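Local coordinates for purine nucleoside phosphorylase (Thermus thermophilus, PDB 1ODK), which catalyses the phosphorolytic cleavage of purine nucleosides, probably including 5'-methylthioadenosine, into the free base and a pentose 1-phosphate, at residues I4-A8 / Y40-R44; A14-P20 / P57-T63; F33-R38 / T50-K54. All coordinates share one frame; numbering follows the deposited sequence.

How the contacts relate
All three contacts reach the same mixed beta sheet. In contact 3 the hairpin 37-41/48-53 is zipped up at its open end; contact 2, its centre about 11 Å away, ties strand 56-61 to strand 16-20, and contact 1 lays the N-terminal segment 4-8, which is not a strand, against the other end of strand 37-41. Hydroxyls and amides link them: Ser-59 OG lies 2.6 Å from Thr-50 OG1, and Tyr-40 OH lies 2.7 Å from Gln-61 OE1. The centres of contacts 1 and 3 are about 19 Å apart. Contact 1 alone meets another subunit, consistent with hexameric relatives, whose active sites borrow residues from a neighbour.

Contact 1. Residues I4-A8 / Y40-R44; sequences IHVRA and YNDHR
Arg-7 and Ala-8 pass Asn-41 and Tyr-40 in antiparallel sense, each CA pair 6.0 Å apart, with no direct hydrogen bond between the two backbones. Each chain is locally distorted: Arg-7 is the centre of an inverse gamma turn, while Tyr-40 and Asn-41 form a classic beta bulge opposite Gly-48. The joining is done by side chains, on each other and on the backbone, and by water. The guanidinium of Arg-7 lies flat on the His-43 ring, centres 3.3 Å apart and planes inclined by only 12°, and Arg-44 CG lies over the opposite face, toward its rim. His-43 reaches this place because its ring is anti to its own backbone nitrogen (chi1 -176°). From there ND1 donates in the ring plane to a lone pair of His-5 O at 3.2 Å, which fixes the ring's rotation. Arg-7 is anchored as well, its extended chain carrying NE to Ile-4 O at 3.2 Å. A second proton on His-43 would probably be disfavoured by the stacked cation. Asn-41 OD1 takes a weak bond from Arg-7 N at 3.0 Å, while its ND2 is held by Leu-46 O. At the far end Ala-8 CB touches Tyr-40 CD1 at 3.5 Å, and Val-6 CG1 meets the edge of the same ring, whose hydroxyl bonds to Gln-61. His-5 and Arg-44 run side by side toward the second subunit, where His-5 makes an edge-to-face contact with Phe-159 and both pack on Met-65 of that chain. In hexameric relatives a histidine and an arginine from the neighbour complete the active site, a role that would suit this pair. His-5 ND1 is bonded to Glu-76, and a water accepts from Arg-44 NE at 2.9 Å.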
loop_
_atom_site.group_PDB
_atom_site.type_symbol
_atom_site.label_atom_id
_atom_site.label_comp_id
_atom_site.label_asym_id
_atom_site.label_seq_id
_atom_site.Cartn_x
_atom_site.Cartn_y
_atom_site.Cartn_z
ATOM N N ILE B 4 8.303 12.744 -29.900
ATOM C CA ILE B 4 8.332 13.999 -29.165
ATOM C C ILE B 4 9.700 14.401 -28.622
ATOM O O ILE B 4 10.126 15.541 -28.784
ATOM C CB ILE B 4 7.328 13.947 -27.994
ATOM C CG1 ILE B 4 5.906 13.790 -28.544
ATOM C CG2 ILE B 4 7.458 15.191 -27.133
ATOM C CD1 ILE B 4 4.853 13.537 -27.479
ATOM N N HIS B 5 10.399 13.468 -27.988
ATOM C CA HIS B 5 11.689 13.797 -27.400
ATOM C C HIS B 5 12.894 13.436 -28.263
ATOM O O HIS B 5 13.751 14.283 -28.520
ATOM C CB HIS B 5 11.773 13.155 -26.020
ATOM C CG HIS B 5 10.563 13.412 -25.178
ATOM N ND1 HIS B 5 9.348 12.805 -25.417
ATOM C CD2 HIS B 5 10.365 14.242 -24.125
ATOM C CE1 HIS B 5 8.455 13.248 -24.549
ATOM N NE2 HIS B 5 9.048 14.120 -23.753
ATOM N N VAL B 6 12.974 12.187 -28.701
ATOM C CA VAL B 6 14.070 11.774 -29.566
ATOM C C VAL B 6 13.555 12.058 -30.973
ATOM O O VAL B 6 12.885 11.224 -31.583
ATOM C CB VAL B 6 14.386 10.270 -29.410
ATOM C CG1 VAL B 6 15.546 9.882 -30.324
ATOM C CG2 VAL B 6 14.734 9.959 -27.955
ATOM N N ARG B 7 13.863 13.252 -31.473
ATOM C CA ARG B 7 13.401 13.684 -32.788
ATOM C C ARG B 7 14.202 13.153 -33.965
ATOM O O ARG B 7 14.894 13.898 -34.657
ATOM C CB ARG B 7 13.341 15.212 -32.822
ATOM C CG ARG B 7 12.356 15.762 -31.800
ATOM C CD ARG B 7 12.306 17.270 -31.775
ATOM N NE ARG B 7 11.287 17.735 -30.839
ATOM C CZ ARG B 7 11.029 19.013 -30.581
ATOM N NH1 ARG B 7 11.720 19.967 -31.190
ATOM N NH2 ARG B 7 10.078 19.335 -29.713
ATOM N N ALA B 8 14.086 11.852 -34.190
ATOM C CA ALA B 8 14.781 11.192 -35.280
ATOM C C ALA B 8 13.745 10.542 -36.184
ATOM O O ALA B 8 12.547 10.613 -35.921
ATOM C CB ALA B 8 15.721 10.134 -34.725
ATOM N N TYR B 40 22.047 11.678 -34.827
ATOM C CA TYR B 40 20.719 11.848 -35.401
ATOM C C TYR B 40 19.782 12.680 -34.533
ATOM O O TYR B 40 18.692 13.041 -34.967
ATOM C CB TYR B 40 20.088 10.484 -35.702
ATOM C CG TYR B 40 19.928 9.586 -34.497
ATOM C CD1 TYR B 40 18.993 9.877 -33.502
ATOM C CD2 TYR B 40 20.726 8.452 -34.344
ATOM C CE1 TYR B 40 18.854 9.058 -32.381
ATOM C CE2 TYR B 40 20.596 7.628 -33.233
ATOM C CZ TYR B 40 19.658 7.938 -32.255
ATOM O OH TYR B 40 19.521 7.117 -31.166
ATOM N N ASN B 41 20.194 12.983 -33.306
ATOM C CA ASN B 41 19.360 13.794 -32.426
ATOM C C ASN B 41 20.143 14.491 -31.335
ATOM O O ASN B 41 21.073 13.926 -30.766
ATOM C CB ASN B 41 18.269 12.948 -31.748
ATOM C CG ASN B 41 17.414 13.768 -30.781
ATOM O OD1 ASN B 41 16.580 14.568 -31.203
ATOM N ND2 ASN B 41 17.634 13.581 -29.478
ATOM N N ASP B 42 19.763 15.732 -31.050
ATOM C CA ASP B 42 20.390 16.476 -29.971
ATOM C C ASP B 42 19.321 17.237 -29.187
ATOM O O ASP B 42 19.624 17.945 -28.228
ATOM C CB ASP B 42 21.480 17.426 -30.497
ATOM C CG ASP B 42 20.939 18.515 -31.398
ATOM O OD1 ASP B 42 21.766 19.277 -31.937
ATOM O OD2 ASP B 42 19.709 18.619 -31.568
ATOM N N HIS B 43 18.065 17.070 -29.592
ATOM C CA HIS B 43 16.956 17.731 -28.907
ATOM C C HIS B 43 16.939 17.312 -27.439
ATOM O O HIS B 43 17.143 16.137 -27.121
ATOM C CB HIS B 43 15.620 17.363 -29.552
ATOM C CG HIS B 43 14.454 18.089 -28.958
ATOM N ND1 HIS B 43 13.445 17.448 -28.273
ATOM C CD2 HIS B 43 14.158 19.411 -28.913
ATOM C CE1 HIS B 43 12.578 18.342 -27.830
ATOM N NE2 HIS B 43 12.989 19.540 -28.205
ATOM N N ARG B 44 16.695 18.278 -26.555
ATOM C CA ARG B 44 16.673 18.046 -25.110
ATOM C C ARG B 44 17.977 17.469 -24.567
ATOM O O ARG B 44 18.016 16.903 -23.471
ATOM C CB ARG B 44 15.499 17.140 -24.726
ATOM C CG ARG B 44 14.204 17.913 -24.467
ATOM C CD ARG B 44 13.035 16.980 -24.193
ATOM N NE ARG B 44 11.813 17.698 -23.837
ATOM C CZ ARG B 44 11.589 18.277 -22.658
ATOM N NH1 ARG B 44 12.505 18.233 -21.697
ATOM N NH2 ARG B 44 10.439 18.901 -22.437
HETATM O O HOH W 1 10.075 17.802 -26.162
HETATM O O HOH W 2 17.059 15.633 -35.029
#

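Contact 2. Residues A14-P20 / P57-T63; sequences AERVLLP and PVSVQTT
Ser-59 holds OG beside its own backbone nitrogen, anti to the carbonyl carbon (chi1 -70°), and this presents the hydroxyl to Ala-14 N at 2.8 Å in an almost straight bond (178°). Thr-63 is turned so that its methyl CG2 packs on Leu-19 CB at 3.6 Å. Between these ends strands 16-20 and 57-61 run parallel, their axes 22° apart. Strand 84-93 flanks 16-20 on its other side, also parallel, in the mixed sheet of the phosphorylase-superfamily alpha/beta fold. Ser-59 N binds Arg-16 O, its carbonyl receives Leu-18 N at 2.8 Å, and Leu-18 O then takes Gln-61 N at 2.9 Å. Thr-63 N closes the series on Pro-20 O. Val-17 and Ser-59 share one sheet face; Leu-18 and Val-60 share the other, where Leu-18 packs on helix 214-233 and Pro-20 CD rests on Val-60 CG1 at 3.8 Å. One water joins Arg-16 N and NH2 to Pro-57 O; NE bonds to Val-232 O and NH1 forms a salt bridge with the C-terminal carboxylate of Val-235. Ser-59 OG is shared with Thr-50 OG1, and a second water links Leu-19 O with Thr-63 OG1: the buried pairing does not rest on backbone bonds alone.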
loop_
_atom_site.group_PDB
_atom_site.type_symbol
_atom_site.label_atom_id
_atom_site.label_comp_id
_atom_site.label_asym_id
_atom_site.label_seq_id
_atom_site.Cartn_x
_atom_site.Cartn_y
_atom_site.Cartn_z
ATOM N N ALA B 14 19.404 2.167 -35.433
ATOM C CA ALA B 14 19.697 0.773 -35.746
ATOM C C ALA B 14 18.890 -0.158 -34.849
ATOM O O ALA B 14 18.312 0.271 -33.850
ATOM C CB ALA B 14 21.188 0.496 -35.564
ATOM N N GLU B 15 18.848 -1.435 -35.210
ATOM C CA GLU B 15 18.121 -2.407 -34.406
ATOM C C GLU B 15 18.811 -2.619 -33.063
ATOM O O GLU B 15 18.152 -2.880 -32.055
ATOM C CB GLU B 15 18.016 -3.745 -35.142
ATOM C CG GLU B 15 17.013 -3.750 -36.274
ATOM C CD GLU B 15 16.838 -5.128 -36.890
ATOM O OE1 GLU B 15 15.969 -5.271 -37.775
ATOM O OE2 GLU B 15 17.565 -6.065 -36.493
ATOM N N ARG B 16 20.138 -2.509 -33.061
ATOM C CA ARG B 16 20.937 -2.691 -31.854
ATOM C C ARG B 16 21.324 -1.327 -31.299
ATOM O O ARG B 16 21.902 -0.502 -32.010
ATOM C CB ARG B 16 22.191 -3.510 -32.176
ATOM C CG ARG B 16 21.870 -4.883 -32.745
ATOM C CD ARG B 16 23.116 -5.658 -33.149
ATOM N NE ARG B 16 22.759 -7.006 -33.589
ATOM C CZ ARG B 16 22.098 -7.277 -34.709
ATOM N NH1 ARG B 16 21.807 -8.534 -35.022
ATOM N NH2 ARG B 16 21.742 -6.295 -35.528
ATOM N N VAL B 17 21.030 -1.101 -30.021
ATOM C CA VAL B 17 21.299 0.195 -29.404
ATOM C C VAL B 17 21.905 0.124 -28.005
ATOM O O VAL B 17 21.486 -0.696 -27.191
ATOM C CB VAL B 17 19.978 1.000 -29.270
ATOM C CG1 VAL B 17 20.275 2.450 -28.915
ATOM C CG2 VAL B 17 19.160 0.885 -30.549
ATOM N N LEU B 18 22.888 0.981 -27.730
ATOM C CA LEU B 18 23.480 1.055 -26.396
ATOM C C LEU B 18 22.811 2.268 -25.746
ATOM O O LEU B 18 22.583 3.283 -26.411
ATOM C CB LEU B 18 24.996 1.274 -26.443
ATOM C CG LEU B 18 25.902 0.181 -27.026
ATOM C CD1 LEU B 18 27.318 0.382 -26.489
ATOM C CD2 LEU B 18 25.395 -1.199 -26.656
ATOM N N LEU B 19 22.504 2.162 -24.455
ATOM C CA LEU B 19 21.834 3.234 -23.733
ATOM C C LEU B 19 22.611 3.830 -22.562
ATOM O O LEU B 19 22.380 3.460 -21.408
ATOM C CB LEU B 19 20.480 2.736 -23.205
ATOM C CG LEU B 19 19.450 2.247 -24.227
ATOM C CD1 LEU B 19 18.241 1.648 -23.517
ATOM C CD2 LEU B 19 19.025 3.406 -25.110
ATOM N N PRO B 20 23.555 4.744 -22.832
ATOM C CA PRO B 20 24.268 5.312 -21.684
ATOM C C PRO B 20 23.357 6.396 -21.097
ATOM O O PRO B 20 22.458 6.874 -21.781
ATOM C CB PRO B 20 25.537 5.885 -22.310
ATOM C CG PRO B 20 25.079 6.288 -23.694
ATOM C CD PRO B 20 24.182 5.139 -24.107
ATOM N N PRO B 57 25.331 -2.250 -37.943
ATOM C CA PRO B 57 24.798 -0.966 -37.479
ATOM C C PRO B 57 24.529 -0.981 -35.970
ATOM O O PRO B 57 23.959 -1.933 -35.438
ATOM C CB PRO B 57 23.516 -0.806 -38.294
ATOM C CG PRO B 57 23.816 -1.573 -39.570
ATOM C CD PRO B 57 24.501 -2.809 -39.027
ATOM N N VAL B 58 24.963 0.071 -35.289
ATOM C CA VAL B 58 24.762 0.202 -33.849
ATOM C C VAL B 58 24.466 1.661 -33.501
ATOM O O VAL B 58 25.142 2.573 -33.981
ATOM C CB VAL B 58 26.015 -0.260 -33.056
ATOM C CG1 VAL B 58 25.858 0.082 -31.579
ATOM C CG2 VAL B 58 26.210 -1.770 -33.226
ATOM N N SER B 59 23.442 1.874 -32.682
ATOM C CA SER B 59 23.087 3.218 -32.246
ATOM C C SER B 59 23.469 3.367 -30.777
ATOM O O SER B 59 23.543 2.380 -30.045
ATOM C CB SER B 59 21.588 3.469 -32.419
ATOM O OG SER B 59 21.231 3.561 -33.788
ATOM N N VAL B 60 23.733 4.601 -30.362
ATOM C CA VAL B 60 24.102 4.909 -28.985
ATOM C C VAL B 60 23.190 6.072 -28.618
ATOM O O VAL B 60 23.351 7.178 -29.137
ATOM C CB VAL B 60 25.579 5.357 -28.887
ATOM C CG1 VAL B 60 25.952 5.609 -27.433
ATOM C CG2 VAL B 60 26.485 4.301 -29.498
ATOM N N GLN B 61 22.236 5.816 -27.727
ATOM C CA GLN B 61 21.256 6.825 -27.336
ATOM C C GLN B 61 21.255 7.208 -25.859
ATOM O O GLN B 61 21.101 6.360 -24.987
ATOM C CB GLN B 61 19.854 6.342 -27.728
ATOM C CG GLN B 61 18.708 7.260 -27.289
ATOM C CD GLN B 61 18.768 8.623 -27.952
ATOM O OE1 GLN B 61 18.779 8.724 -29.176
ATOM N NE2 GLN B 61 18.801 9.684 -27.144
ATOM N N THR B 62 21.407 8.503 -25.602
ATOM C CA THR B 62 21.407 9.048 -24.248
ATOM C C THR B 62 20.017 8.855 -23.641
ATOM O O THR B 62 19.015 9.119 -24.303
ATOM C CB THR B 62 21.709 10.560 -24.279
ATOM O OG1 THR B 62 22.994 10.777 -24.869
ATOM C CG2 THR B 62 21.671 11.148 -22.877
ATOM N N THR B 63 19.953 8.404 -22.389
ATOM C CA THR B 63 18.659 8.198 -21.729
ATOM C C THR B 63 18.337 9.265 -20.680
ATOM O O THR B 63 17.175 9.469 -20.333
ATOM C CB THR B 63 18.601 6.861 -20.975
ATOM O OG1 THR B 63 19.519 6.911 -19.878
ATOM C CG2 THR B 63 18.959 5.690 -21.888
HETATM O O HOH W 3 21.679 -3.363 -35.601
HETATM O O HOH W 4 20.875 4.367 -19.271
#

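Contact 3. Residues F33-R38 / T50-K54; sequences FLQNPR and TGLYK
The open end of the beta hairpin 37-41/48-53 is formed here, where the chain leaves helix 23-33 and enters the sheet through a beta bulge. Gln-35 and Leu-52 make an antiparallel hydrogen-bonded pair, with Gln-35 N to Leu-52 O at 2.9 Å and Leu-52 N to Gln-35 O at 3.0 Å. Arg-38 and Thr-50 repeat the pattern, but the register has slipped by one, an extra residue being taken up in the first strand around Asn-36, where the chain turns a corner. At the bulge Gly-51, with no side chain, brings CA to 3.4 Å from Gln-35 O. Leu-34 points the two branches of its side chain at different partners: CD1 sits over Gly-51 N at 3.7 Å, and CD2 meets Tyr-53 CB at 3.9 Å, the two side chains crossing at about a right angle. The edge of the Tyr-53 ring, through CD1, approaches Phe-33 O in the ring plane at 3.6 Å, while Lys-54 CG lies over a face. Tyr-53 OH reaches Glu-230, and Phe-33 and Tyr-53 both pack on Leu-229 of helix 214-233. Two hydrogen-bonded pairs offset by an extra residue on one strand are the signature of a bulged antiparallel hairpin, joined here directly to the end of a helix.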
loop_
_atom_site.group_PDB
_atom_site.type_symbol
_atom_site.label_atom_id
_atom_site.label_comp_id
_atom_site.label_asym_id
_atom_site.label_seq_id
_atom_site.Cartn_x
_atom_site.Cartn_y
_atom_site.Cartn_z
ATOM N N PHE B 33 34.292 3.955 -30.632
ATOM C CA PHE B 33 34.042 2.614 -31.153
ATOM C C PHE B 33 33.375 2.471 -32.516
ATOM O O PHE B 33 33.509 1.431 -33.162
ATOM C CB PHE B 33 33.201 1.814 -30.148
ATOM C CG PHE B 33 33.870 1.594 -28.824
ATOM C CD1 PHE B 33 33.854 2.584 -27.844
ATOM C CD2 PHE B 33 34.510 0.388 -28.549
ATOM C CE1 PHE B 33 34.462 2.375 -26.610
ATOM C CE2 PHE B 33 35.125 0.167 -27.315
ATOM C CZ PHE B 33 35.099 1.164 -26.343
ATOM N N LEU B 34 32.653 3.491 -32.958
ATOM C CA LEU B 34 31.935 3.384 -34.220
ATOM C C LEU B 34 32.594 4.003 -35.441
ATOM O O LEU B 34 33.326 4.984 -35.342
ATOM C CB LEU B 34 30.534 3.986 -34.068
ATOM C CG LEU B 34 29.681 3.483 -32.898
ATOM C CD1 LEU B 34 28.333 4.176 -32.935
ATOM C CD2 LEU B 34 29.505 1.978 -32.982
ATOM N N GLN B 35 32.312 3.407 -36.595
ATOM C CA GLN B 35 32.810 3.901 -37.872
ATOM C C GLN B 35 31.671 4.737 -38.452
ATOM O O GLN B 35 30.498 4.383 -38.302
ATOM C CB GLN B 35 33.124 2.737 -38.823
ATOM C CG GLN B 35 34.156 1.750 -38.299
ATOM C CD GLN B 35 35.442 2.424 -37.863
ATOM O OE1 GLN B 35 36.064 3.156 -38.631
ATOM N NE2 GLN B 35 35.849 2.177 -36.620
ATOM N N ASN B 36 32.011 5.845 -39.104
ATOM C CA ASN B 36 31.006 6.722 -39.708
ATOM C C ASN B 36 29.896 7.145 -38.736
ATOM O O ASN B 36 28.717 7.101 -39.085
ATOM C CB ASN B 36 30.362 6.029 -40.913
ATOM C CG ASN B 36 31.368 5.660 -41.992
ATOM O OD1 ASN B 36 31.015 5.013 -42.976
ATOM N ND2 ASN B 36 32.619 6.073 -41.816
ATOM N N PRO B 37 30.256 7.581 -37.516
ATOM C CA PRO B 37 29.246 7.998 -36.537
ATOM C C PRO B 37 28.552 9.296 -36.937
ATOM O O PRO B 37 29.208 10.261 -37.329
ATOM C CB PRO B 37 30.052 8.197 -35.250
ATOM C CG PRO B 37 31.407 7.587 -35.536
ATOM C CD PRO B 37 31.610 7.816 -36.990
ATOM N N ARG B 38 27.226 9.317 -36.832
ATOM C CA ARG B 38 26.457 10.517 -37.145
ATOM C C ARG B 38 25.458 10.737 -36.011
ATOM O O ARG B 38 24.809 9.793 -35.564
ATOM C CB ARG B 38 25.682 10.353 -38.457
ATOM C CG ARG B 38 26.469 9.741 -39.606
ATOM C CD ARG B 38 27.761 10.487 -39.904
ATOM N NE ARG B 38 27.551 11.912 -40.149
ATOM C CZ ARG B 38 28.500 12.742 -40.574
ATOM N NH1 ARG B 38 29.727 12.291 -40.806
ATOM N NH2 ARG B 38 28.226 14.028 -40.755
ATOM N N THR B 50 24.445 6.958 -34.511
ATOM C CA THR B 50 24.365 5.687 -35.202
ATOM C C THR B 50 25.631 5.561 -36.029
ATOM O O THR B 50 26.086 6.527 -36.649
ATOM C CB THR B 50 23.135 5.600 -36.116
ATOM O OG1 THR B 50 21.950 5.582 -35.312
ATOM C CG2 THR B 50 23.185 4.318 -36.957
ATOM N N GLY B 51 26.211 4.371 -36.010
ATOM C CA GLY B 51 27.422 4.126 -36.763
ATOM C C GLY B 51 27.511 2.640 -37.013
ATOM O O GLY B 51 26.531 1.922 -36.816
ATOM N N LEU B 52 28.675 2.178 -37.447
ATOM C CA LEU B 52 28.864 0.764 -37.713
ATOM C C LEU B 52 29.930 0.208 -36.785
ATOM O O LEU B 52 30.960 0.840 -36.559
ATOM C CB LEU B 52 29.270 0.548 -39.180
ATOM C CG LEU B 52 28.181 0.828 -40.226
ATOM C CD1 LEU B 52 28.782 0.896 -41.617
ATOM C CD2 LEU B 52 27.125 -0.256 -40.162
ATOM N N TYR B 53 29.665 -0.968 -36.226
ATOM C CA TYR B 53 30.620 -1.617 -35.342
ATOM C C TYR B 53 30.918 -2.984 -35.936
ATOM O O TYR B 53 30.049 -3.853 -35.967
ATOM C CB TYR B 53 30.040 -1.786 -33.936
ATOM C CG TYR B 53 31.002 -2.465 -32.987
ATOM C CD1 TYR B 53 32.161 -1.818 -32.564
ATOM C CD2 TYR B 53 30.772 -3.767 -32.542
ATOM C CE1 TYR B 53 33.072 -2.447 -31.720
ATOM C CE2 TYR B 53 31.678 -4.410 -31.695
ATOM C CZ TYR B 53 32.823 -3.744 -31.290
ATOM O OH TYR B 53 33.716 -4.364 -30.454
ATOM N N LYS B 54 32.147 -3.172 -36.405
ATOM C CA LYS B 54 32.535 -4.431 -37.021
ATOM C C LYS B 54 31.539 -4.810 -38.115
ATOM O O LYS B 54 31.120 -5.968 -38.237
ATOM C CB LYS B 54 32.645 -5.532 -35.959
ATOM C CG LYS B 54 33.767 -5.258 -34.965
ATOM C CD LYS B 54 33.963 -6.398 -33.979
ATOM C CE LYS B 54 35.173 -6.149 -33.091
ATOM N NZ LYS B 54 35.403 -7.264 -32.123
#